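Local coordinates for protein (thiaminase I) (Bacillus subtilis, PDB 3THI) that catalyses the breakdown of thiamin by a base-exchange transfer, in which a nucleophile takes the place of the thiazole on the pyrimidine part of the vitamin, at residues A[110-115]-A[220-226]; A[119-125]-A[248-254]; A[146-151]-A[195-199]. One frame throughout, in Å; residues are numbered along the deposited sequence.

Contact 1. Residues A[110-115]-A[220-226]; sequences FYRKGD and FAQGSGR
Arg112 NH2 is gripped by two carbonyl oxygens, with a third in weak reach. It gives a nearly straight bond to Phe220 O at 2.7 Å (173° at the hydrogen), taken on a lone pair in the carbonyl plane, and a more bent one to Ser224 O at 3.0 Å, which it meets from above that carbonyl's plane. NH1 donates to Gly225 O at 2.8 Å, and a weak bond from NH2 reaches the same oxygen. All three acceptors lie close to the guanidinium plane, so the edge of the group spans the last turn of the helix (Phe220 O) and the chain that leaves it (Ser224 O, Gly225 O). One face is stacked on the Phe220 ring at a tilt of 24°, a cation-pi contact: CZ stands over the ring, 4.0 Å from its centroid, while NH2 is displaced toward the rim at CD1. An alanine here would probably cost Ser224 O and Gly225 O this donor, leave Phe220 O with the Gly223 N-H alone of the two described, and strip the ring of its cation. Farther along, Arg226 holds Asp115 side-on, NE to OD2 at 2.8 Å and NH2 to OD1 at 2.9 Å, both on syn lone pairs with the two flat groups almost coplanar. A water accepts from Arg112 N and donates to Asp115 OD2 and Arg226 O. Phe220 O also accepts from Gly223 N; Arg112, at the end of strand 96-112, thus adds a side-chain donor to the Schellman motif that ends helix 215-222.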
loop_
_atom_site.group_PDB
_atom_site.type_symbol
_atom_site.label_atom_id
_atom_site.label_comp_id
_atom_site.label_asym_id
_atom_site.label_seq_id
_atom_site.Cartn_x
_atom_site.Cartn_y
_atom_site.Cartn_z
ATOM N N PHE A 110 -4.169 -1.863 14.640
ATOM C CA PHE A 110 -5.358 -1.186 15.128
ATOM C C PHE A 110 -5.849 -1.860 16.403
ATOM O O PHE A 110 -5.882 -3.090 16.512
ATOM C CB PHE A 110 -6.495 -1.203 14.087
ATOM C CG PHE A 110 -6.262 -0.314 12.906
ATOM C CD1 PHE A 110 -6.544 1.045 12.976
ATOM C CD2 PHE A 110 -5.777 -0.838 11.711
ATOM C CE1 PHE A 110 -6.348 1.872 11.870
ATOM C CE2 PHE A 110 -5.578 -0.023 10.600
ATOM C CZ PHE A 110 -5.867 1.341 10.684
ATOM N N TYR A 111 -6.181 -1.040 17.386
ATOM C CA TYR A 111 -6.709 -1.557 18.634
ATOM C C TYR A 111 -7.797 -0.609 19.103
ATOM O O TYR A 111 -7.968 0.480 18.545
ATOM C CB TYR A 111 -5.616 -1.734 19.684
ATOM C CG TYR A 111 -4.826 -0.493 20.000
ATOM C CD1 TYR A 111 -3.738 -0.112 19.206
ATOM C CD2 TYR A 111 -5.135 0.285 21.120
ATOM C CE1 TYR A 111 -2.976 1.004 19.521
ATOM C CE2 TYR A 111 -4.376 1.408 21.445
ATOM C CZ TYR A 111 -3.298 1.760 20.644
ATOM O OH TYR A 111 -2.531 2.849 20.981
ATOM N N ARG A 112 -8.566 -1.039 20.091
ATOM C CA ARG A 112 -9.643 -0.208 20.587
ATOM C C ARG A 112 -9.192 0.771 21.657
ATOM O O ARG A 112 -8.287 0.486 22.439
ATOM C CB ARG A 112 -10.806 -1.081 21.044
ATOM C CG ARG A 112 -11.241 -2.021 19.937
ATOM C CD ARG A 112 -12.734 -2.235 19.905
ATOM N NE ARG A 112 -13.118 -3.025 18.739
ATOM C CZ ARG A 112 -12.801 -4.305 18.570
ATOM N NH1 ARG A 112 -12.096 -4.943 19.500
ATOM N NH2 ARG A 112 -13.180 -4.947 17.476
ATOM N N LYS A 113 -9.812 1.946 21.619
ATOM C CA LYS A 113 -9.562 3.069 22.512
ATOM C C LYS A 113 -9.098 2.746 23.938
ATOM O O LYS A 113 -7.995 3.138 24.334
ATOM C CB LYS A 113 -10.815 3.951 22.549
ATOM C CG LYS A 113 -10.725 5.125 23.485
ATOM C CD LYS A 113 -12.032 5.878 23.533
ATOM C CE LYS A 113 -12.276 6.630 22.247
ATOM N NZ LYS A 113 -13.405 7.568 22.422
ATOM N N GLY A 114 -9.929 2.037 24.698
ATOM C CA GLY A 114 -9.585 1.714 26.075
ATOM C C GLY A 114 -8.664 0.530 26.298
ATOM O O GLY A 114 -8.406 0.147 27.446
ATOM N N ASP A 115 -8.163 -0.054 25.212
ATOM C CA ASP A 115 -7.274 -1.207 25.305
ATOM C C ASP A 115 -5.820 -0.732 25.362
ATOM O O ASP A 115 -5.061 -0.882 24.408
ATOM C CB ASP A 115 -7.502 -2.126 24.101
ATOM C CG ASP A 115 -7.042 -3.547 24.342
ATOM O OD1 ASP A 115 -6.278 -3.802 25.297
ATOM O OD2 ASP A 115 -7.448 -4.423 23.557
ATOM N N PHE A 220 -14.023 -5.408 12.483
ATOM C CA PHE A 220 -13.372 -4.812 13.638
ATOM C C PHE A 220 -14.249 -3.725 14.271
ATOM O O PHE A 220 -14.429 -3.704 15.492
ATOM C CB PHE A 220 -12.002 -4.253 13.241
ATOM C CG PHE A 220 -11.077 -4.053 14.404
ATOM C CD1 PHE A 220 -10.665 -5.137 15.170
ATOM C CD2 PHE A 220 -10.630 -2.783 14.747
ATOM C CE1 PHE A 220 -9.818 -4.952 16.258
ATOM C CE2 PHE A 220 -9.785 -2.596 15.834
ATOM C CZ PHE A 220 -9.380 -3.683 16.588
ATOM N N ALA A 221 -14.818 -2.858 13.430
ATOM C CA ALA A 221 -15.682 -1.768 13.879
ATOM C C ALA A 221 -16.938 -2.306 14.559
ATOM O O ALA A 221 -17.471 -1.693 15.486
ATOM C CB ALA A 221 -16.057 -0.887 12.704
ATOM N N GLN A 222 -17.407 -3.450 14.077
ATOM C CA GLN A 222 -18.578 -4.112 14.628
ATOM C C GLN A 222 -18.274 -4.768 15.981
ATOM O O GLN A 222 -19.199 -5.120 16.717
ATOM C CB GLN A 222 -19.100 -5.146 13.635
ATOM C CG GLN A 222 -19.783 -4.552 12.409
ATOM C CD GLN A 222 -21.284 -4.464 12.581
ATOM O OE1 GLN A 222 -21.928 -5.449 12.940
ATOM N NE2 GLN A 222 -21.853 -3.285 12.338
ATOM N N GLY A 223 -16.986 -4.939 16.302
ATOM C CA GLY A 223 -16.599 -5.524 17.582
ATOM C C GLY A 223 -15.835 -6.838 17.515
ATOM O O GLY A 223 -15.380 -7.362 18.540
ATOM N N SER A 224 -15.702 -7.374 16.306
ATOM C CA SER A 224 -14.997 -8.628 16.081
ATOM C C SER A 224 -13.498 -8.436 16.264
ATOM O O SER A 224 -12.944 -7.412 15.832
ATOM C CB SER A 224 -15.279 -9.132 14.667
ATOM O OG SER A 224 -14.534 -10.296 14.373
ATOM N N GLY A 225 -12.866 -9.409 16.924
ATOM C CA GLY A 225 -11.431 -9.377 17.163
ATOM C C GLY A 225 -10.971 -8.415 18.248
ATOM O O GLY A 225 -11.747 -7.583 18.722
ATOM N N ARG A 226 -9.734 -8.573 18.706
ATOM C CA ARG A 226 -9.204 -7.658 19.708
ATOM C C ARG A 226 -8.210 -6.706 19.065
ATOM O O ARG A 226 -8.060 -5.559 19.485
ATOM C CB ARG A 226 -8.516 -8.394 20.846
ATOM C CG ARG A 226 -7.992 -7.419 21.873
ATOM C CD ARG A 226 -7.680 -8.088 23.163
ATOM N NE ARG A 226 -7.069 -7.160 24.094
ATOM C CZ ARG A 226 -6.317 -7.542 25.115
ATOM N NH1 ARG A 226 -6.086 -8.831 25.327
ATOM N NH2 ARG A 226 -5.801 -6.638 25.931
HETATM O O HOH W 1 -8.316 -3.804 21.238
#

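Contact 2. Residues A[119-125]-A[248-254]; sequences GQVDNIY and KPISSSA
Asp122 O accepts from Ser251 N at 2.9 Å, and Ser251 O in turn accepts from Ile124 N at 3.0 Å. Between these bonds the backbones are tightest: Asn123 CA sits 3.1 Å from Ser251 O in a CA-H...O contact. Beside them Ile250 CD1 meets Val121 CG1 at 4.2 Å and Ile124 CG2 at a similar range, while CD1 of Ile124 lies against Ser252 O. The pair Asn123-Ser251 is a single beta bridge, set just before helix 124-131. Asn123 is its N-cap: with CG between the backbone N and the carbonyl carbon (chi1 61°), OD1 accepts from Glu126 N and, weakly, from Tyr125 N, while ND2 lies by the methyl of Ala254. On the solvent side Asp122 is exposed, yet Lys248 beside it is still firmly held. The Lys248 chain, bent at chi3 (-64°), brings NZ to Gly119 O at 2.8 Å and to Asp122 OD1 at 2.9 Å, the latter a salt bridge met nearly head-on to the C-O bond; Val121 O is a weaker third acceptor. At the other end Tyr125 touches Ser252 O obliquely through CE2, and Ala254 is exposed to solvent.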
loop_
_atom_site.group_PDB
_atom_site.type_symbol
_atom_site.label_atom_id
_atom_site.label_comp_id
_atom_site.label_asym_id
_atom_site.label_seq_id
_atom_site.Cartn_x
_atom_site.Cartn_y
_atom_site.Cartn_z
ATOM N N GLY A 119 -1.825 -1.072 23.187
ATOM C CA GLY A 119 -1.206 0.183 22.791
ATOM C C GLY A 119 0.298 0.186 22.981
ATOM O O GLY A 119 1.012 0.945 22.329
ATOM N N GLN A 120 0.783 -0.671 23.873
ATOM C CA GLN A 120 2.215 -0.759 24.143
ATOM C C GLN A 120 2.937 -1.803 23.294
ATOM O O GLN A 120 4.154 -1.938 23.381
ATOM C CB GLN A 120 2.458 -1.017 25.636
ATOM C CG GLN A 120 1.864 -2.316 26.169
ATOM C CD GLN A 120 1.930 -2.404 27.686
ATOM O OE1 GLN A 120 1.606 -1.446 28.384
ATOM N NE2 GLN A 120 2.350 -3.558 28.200
ATOM N N VAL A 121 2.175 -2.531 22.479
ATOM C CA VAL A 121 2.702 -3.569 21.594
ATOM C C VAL A 121 3.439 -2.951 20.411
ATOM O O VAL A 121 2.869 -2.155 19.662
ATOM C CB VAL A 121 1.566 -4.482 21.067
ATOM C CG1 VAL A 121 2.093 -5.442 20.015
ATOM C CG2 VAL A 121 0.947 -5.256 22.209
ATOM N N ASP A 122 4.705 -3.332 20.243
ATOM C CA ASP A 122 5.533 -2.807 19.159
ATOM C C ASP A 122 5.841 -3.813 18.058
ATOM O O ASP A 122 6.213 -3.419 16.952
ATOM C CB ASP A 122 6.845 -2.246 19.709
ATOM C CG ASP A 122 6.633 -1.105 20.682
ATOM O OD1 ASP A 122 5.800 -0.213 20.391
ATOM O OD2 ASP A 122 7.301 -1.102 21.739
ATOM N N ASN A 123 5.740 -5.104 18.372
ATOM C CA ASN A 123 5.994 -6.154 17.384
ATOM C C ASN A 123 4.997 -7.294 17.523
ATOM O O ASN A 123 4.215 -7.324 18.484
ATOM C CB ASN A 123 7.444 -6.653 17.447
ATOM C CG ASN A 123 7.807 -7.250 18.782
ATOM O OD1 ASN A 123 7.416 -8.366 19.095
ATOM N ND2 ASN A 123 8.576 -6.515 19.573
ATOM N N ILE A 124 5.023 -8.227 16.567
ATOM C CA ILE A 124 4.082 -9.352 16.559
ATOM C C ILE A 124 4.232 -10.350 17.713
ATOM O O ILE A 124 3.249 -10.957 18.139
ATOM C CB ILE A 124 4.076 -10.103 15.189
ATOM C CG1 ILE A 124 5.465 -10.669 14.877
ATOM C CG2 ILE A 124 3.592 -9.167 14.076
ATOM C CD1 ILE A 124 5.494 -11.630 13.711
ATOM N N TYR A 125 5.452 -10.500 18.226
ATOM C CA TYR A 125 5.703 -11.404 19.343
ATOM C C TYR A 125 5.148 -10.810 20.631
ATOM O O TYR A 125 4.661 -11.533 21.496
ATOM C CB TYR A 125 7.193 -11.726 19.456
ATOM C CG TYR A 125 7.707 -12.491 18.250
ATOM C CD1 TYR A 125 7.482 -13.865 18.127
ATOM C CD2 TYR A 125 8.365 -11.832 17.203
ATOM C CE1 TYR A 125 7.889 -14.567 16.990
ATOM C CE2 TYR A 125 8.779 -12.531 16.060
ATOM C CZ TYR A 125 8.532 -13.900 15.963
ATOM O OH TYR A 125 8.914 -14.605 14.838
ATOM N N LYS A 248 -1.050 2.166 15.350
ATOM C CA LYS A 248 0.370 2.435 15.502
ATOM C C LYS A 248 1.091 1.423 14.641
ATOM O O LYS A 248 0.533 0.369 14.319
ATOM C CB LYS A 248 0.809 2.266 16.968
ATOM C CG LYS A 248 0.610 0.862 17.535
ATOM C CD LYS A 248 1.085 0.772 18.965
ATOM C CE LYS A 248 2.587 1.005 19.065
ATOM N NZ LYS A 248 3.086 0.838 20.461
ATOM N N PRO A 249 2.314 1.751 14.199
ATOM C CA PRO A 249 3.055 0.803 13.374
ATOM C C PRO A 249 3.363 -0.425 14.227
ATOM O O PRO A 249 3.346 -0.365 15.459
ATOM C CB PRO A 249 4.331 1.576 13.037
ATOM C CG PRO A 249 3.873 2.990 13.050
ATOM C CD PRO A 249 3.039 3.028 14.294
ATOM N N ILE A 250 3.593 -1.546 13.563
ATOM C CA ILE A 250 3.906 -2.783 14.245
ATOM C C ILE A 250 4.968 -3.498 13.420
ATOM O O ILE A 250 4.894 -3.547 12.188
ATOM C CB ILE A 250 2.621 -3.649 14.476
ATOM C CG1 ILE A 250 2.978 -4.948 15.203
ATOM C CG2 ILE A 250 1.867 -3.885 13.154
ATOM C CD1 ILE A 250 1.794 -5.618 15.824
ATOM N N SER A 251 6.013 -3.948 14.102
ATOM C CA SER A 251 7.118 -4.633 13.448
ATOM C C SER A 251 6.924 -6.149 13.486
ATOM O O SER A 251 6.259 -6.667 14.381
ATOM C CB SER A 251 8.433 -4.241 14.129
ATOM O OG SER A 251 9.533 -4.873 13.499
ATOM N N SER A 252 7.476 -6.852 12.500
ATOM C CA SER A 252 7.367 -8.310 12.454
ATOM C C SER A 252 8.529 -8.959 13.217
ATOM O O SER A 252 8.559 -10.181 13.421
ATOM C CB SER A 252 7.295 -8.817 11.006
ATOM O OG SER A 252 8.370 -8.316 10.225
ATOM N N SER A 253 9.466 -8.122 13.660
ATOM C CA SER A 253 10.615 -8.573 14.428
ATOM C C SER A 253 10.851 -7.658 15.636
ATOM O O SER A 253 10.474 -6.489 15.636
ATOM C CB SER A 253 11.856 -8.637 13.537
ATOM O OG SER A 253 12.010 -7.437 12.808
ATOM N N ALA A 254 11.460 -8.210 16.677
ATOM C CA ALA A 254 11.735 -7.446 17.887
ATOM C C ALA A 254 13.068 -6.689 17.853
ATOM O O ALA A 254 13.214 -5.646 18.487
ATOM C CB ALA A 254 11.685 -8.358 19.098
#

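Contact 3. Residues A[146-151]-A[195-199]; sequences GLLINM and LINMA
Leu147, Ile149 and Met151 alternate along the chain and all turn their side chains to the last turn of helix 186-199, while Leu148 between them faces away to helix 215-222. Leu147 stands over the helix at an oblique angle to Leu195, their CD2 methyls 3.9 Å apart, and its CB rests on Met198 CB. A chi1 of 172°, which sets CG opposite the backbone N, carries CD2 of Leu147 to Leu195 O and CD2. Ile149 comes in beside it: CG2 presses on Ala199 CB at 3.6 Å, and CD1 reaches toward Leu195 CD2 more loosely. Met151 lies across Leu195 at about a right angle, its SD 3.7 Å from Leu195 CB, and runs obliquely past Ile196, where SD and CE both border CG1. The bend of its chain at chi3 (76°) turns the methyl toward Ile196 and Leu195, so the thioether fills the side of the helix one turn before Ala199.

At the Ala199 end the backbones themselves come close. Leu147 N donates to Met198 O at 3.2 Å, and Ala199 CA makes a CA-H...O contact with Leu147 O at 3.1 Å. A small residue at Ala199 suits this approach, since its CB is already 3.2 Å from Leu147 O. The strand and helix axes cross at -117° and come within 7.3 Å. Ile229 of strand 227-231 and Met160 of helix 154-169 add to the same apolar cluster. Methyl, methylene and thioether groups therefore make up nearly the whole side-chain interface, and its polar terms come from the backbone and a water between Leu147 O and Ala199 O, which suggests that shape and burial, more than charge, hold this helix on the strand.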
loop_
_atom_site.group_PDB
_atom_site.type_symbol
_atom_site.label_atom_id
_atom_site.label_comp_id
_atom_site.label_asym_id
_atom_site.label_seq_id
_atom_site.Cartn_x
_atom_site.Cartn_y
_atom_site.Cartn_z
ATOM N N GLY A 146 -8.740 -12.307 19.501
ATOM C CA GLY A 146 -7.859 -12.578 18.388
ATOM C C GLY A 146 -7.457 -11.441 17.480
ATOM O O GLY A 146 -7.780 -10.268 17.706
ATOM N N LEU A 147 -6.717 -11.825 16.445
ATOM C CA LEU A 147 -6.212 -10.914 15.438
ATOM C C LEU A 147 -6.984 -10.988 14.136
ATOM O O LEU A 147 -7.310 -12.071 13.655
ATOM C CB LEU A 147 -4.744 -11.232 15.131
ATOM C CG LEU A 147 -4.131 -10.472 13.947
ATOM C CD1 LEU A 147 -3.989 -8.997 14.294
ATOM C CD2 LEU A 147 -2.791 -11.076 13.567
ATOM N N LEU A 148 -7.277 -9.822 13.575
ATOM C CA LEU A 148 -7.933 -9.739 12.281
ATOM C C LEU A 148 -6.833 -9.289 11.330
ATOM O O LEU A 148 -6.183 -8.274 11.568
ATOM C CB LEU A 148 -9.062 -8.703 12.285
ATOM C CG LEU A 148 -10.451 -9.160 12.738
ATOM C CD1 LEU A 148 -11.381 -7.969 12.829
ATOM C CD2 LEU A 148 -10.981 -10.139 11.726
ATOM N N ILE A 149 -6.562 -10.097 10.312
ATOM C CA ILE A 149 -5.552 -9.749 9.330
ATOM C C ILE A 149 -5.780 -10.475 8.015
ATOM O O ILE A 149 -6.126 -11.652 7.981
ATOM C CB ILE A 149 -4.115 -10.016 9.832
ATOM C CG1 ILE A 149 -3.097 -9.421 8.848
ATOM C CG2 ILE A 149 -3.887 -11.506 10.037
ATOM C CD1 ILE A 149 -1.640 -9.655 9.211
ATOM N N ASN A 150 -5.632 -9.731 6.930
ATOM C CA ASN A 150 -5.790 -10.272 5.598
ATOM C C ASN A 150 -4.464 -10.876 5.133
ATOM O O ASN A 150 -3.466 -10.171 4.939
ATOM C CB ASN A 150 -6.252 -9.165 4.638
ATOM C CG ASN A 150 -6.546 -9.679 3.246
ATOM O OD1 ASN A 150 -6.235 -10.821 2.917
ATOM N ND2 ASN A 150 -7.163 -8.840 2.425
ATOM N N MET A 151 -4.448 -12.194 5.008
ATOM C CA MET A 151 -3.262 -12.894 4.546
ATOM C C MET A 151 -3.658 -13.814 3.402
ATOM O O MET A 151 -2.962 -14.767 3.099
ATOM C CB MET A 151 -2.607 -13.670 5.692
ATOM C CG MET A 151 -1.909 -12.760 6.690
ATOM S SD MET A 151 -1.012 -13.600 8.005
ATOM C CE MET A 151 0.449 -14.160 7.154
ATOM N N LEU A 195 1.366 -15.017 13.004
ATOM C CA LEU A 195 0.257 -14.166 12.597
ATOM C C LEU A 195 -0.973 -15.004 12.284
ATOM O O LEU A 195 -2.082 -14.650 12.672
ATOM C CB LEU A 195 0.636 -13.363 11.362
ATOM C CG LEU A 195 1.610 -12.214 11.538
ATOM C CD1 LEU A 195 2.082 -11.758 10.181
ATOM C CD2 LEU A 195 0.941 -11.084 12.313
ATOM N N ILE A 196 -0.769 -16.085 11.538
ATOM C CA ILE A 196 -1.842 -16.999 11.170
ATOM C C ILE A 196 -2.391 -17.643 12.442
ATOM O O ILE A 196 -3.602 -17.795 12.614
ATOM C CB ILE A 196 -1.318 -18.077 10.199
ATOM C CG1 ILE A 196 -1.013 -17.437 8.839
ATOM C CG2 ILE A 196 -2.307 -19.225 10.081
ATOM C CD1 ILE A 196 -0.163 -18.298 7.912
ATOM N N ASN A 197 -1.482 -17.978 13.347
ATOM C CA ASN A 197 -1.858 -18.582 14.614
ATOM C C ASN A 197 -2.758 -17.642 15.433
ATOM O O ASN A 197 -3.705 -18.085 16.102
ATOM C CB ASN A 197 -0.602 -18.930 15.417
ATOM C CG ASN A 197 -0.917 -19.758 16.637
ATOM O OD1 ASN A 197 -1.468 -20.859 16.529
ATOM N ND2 ASN A 197 -0.599 -19.229 17.802
ATOM N N MET A 198 -2.456 -16.347 15.381
ATOM C CA MET A 198 -3.237 -15.353 16.115
ATOM C C MET A 198 -4.594 -15.038 15.477
ATOM O O MET A 198 -5.588 -14.816 16.175
ATOM C CB MET A 198 -2.431 -14.057 16.284
ATOM C CG MET A 198 -1.187 -14.215 17.165
ATOM S SD MET A 198 -0.445 -12.633 17.609
ATOM C CE MET A 198 0.809 -12.421 16.260
ATOM N N ALA A 199 -4.623 -15.050 14.148
ATOM C CA ALA A 199 -5.820 -14.734 13.376
ATOM C C ALA A 199 -6.739 -15.915 13.089
ATOM O O ALA A 199 -7.962 -15.754 13.007
ATOM C CB ALA A 199 -5.418 -14.068 12.064
HETATM O O HOH W 2 -8.884 -13.326 12.052
#

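In the fold
All three contacts belong to the Thiaminase-1 domain and lie on the same side of the chain's centre, their own centres 14 to 16 Å apart. Along the chain contacts 1 and 2 cross, their segments alternating, while contact 3 is nested inside the loops that both close. Contacts 1 and 3 reach the same sheet: 147-149 runs parallel to 227-231, which pairs antiparallel with 96-112, and Arg226 N probably bonds Gly146 O. Tyr111 packs on Gly119 and Lys248, joining contacts 1 and 2, and Ile124 meets Leu195 and Met198, joining contacts 2 and 3. Residues distant in sequence are thus drawn into one lobe, consistent with the periplasmic-binding-protein-like clan of this family.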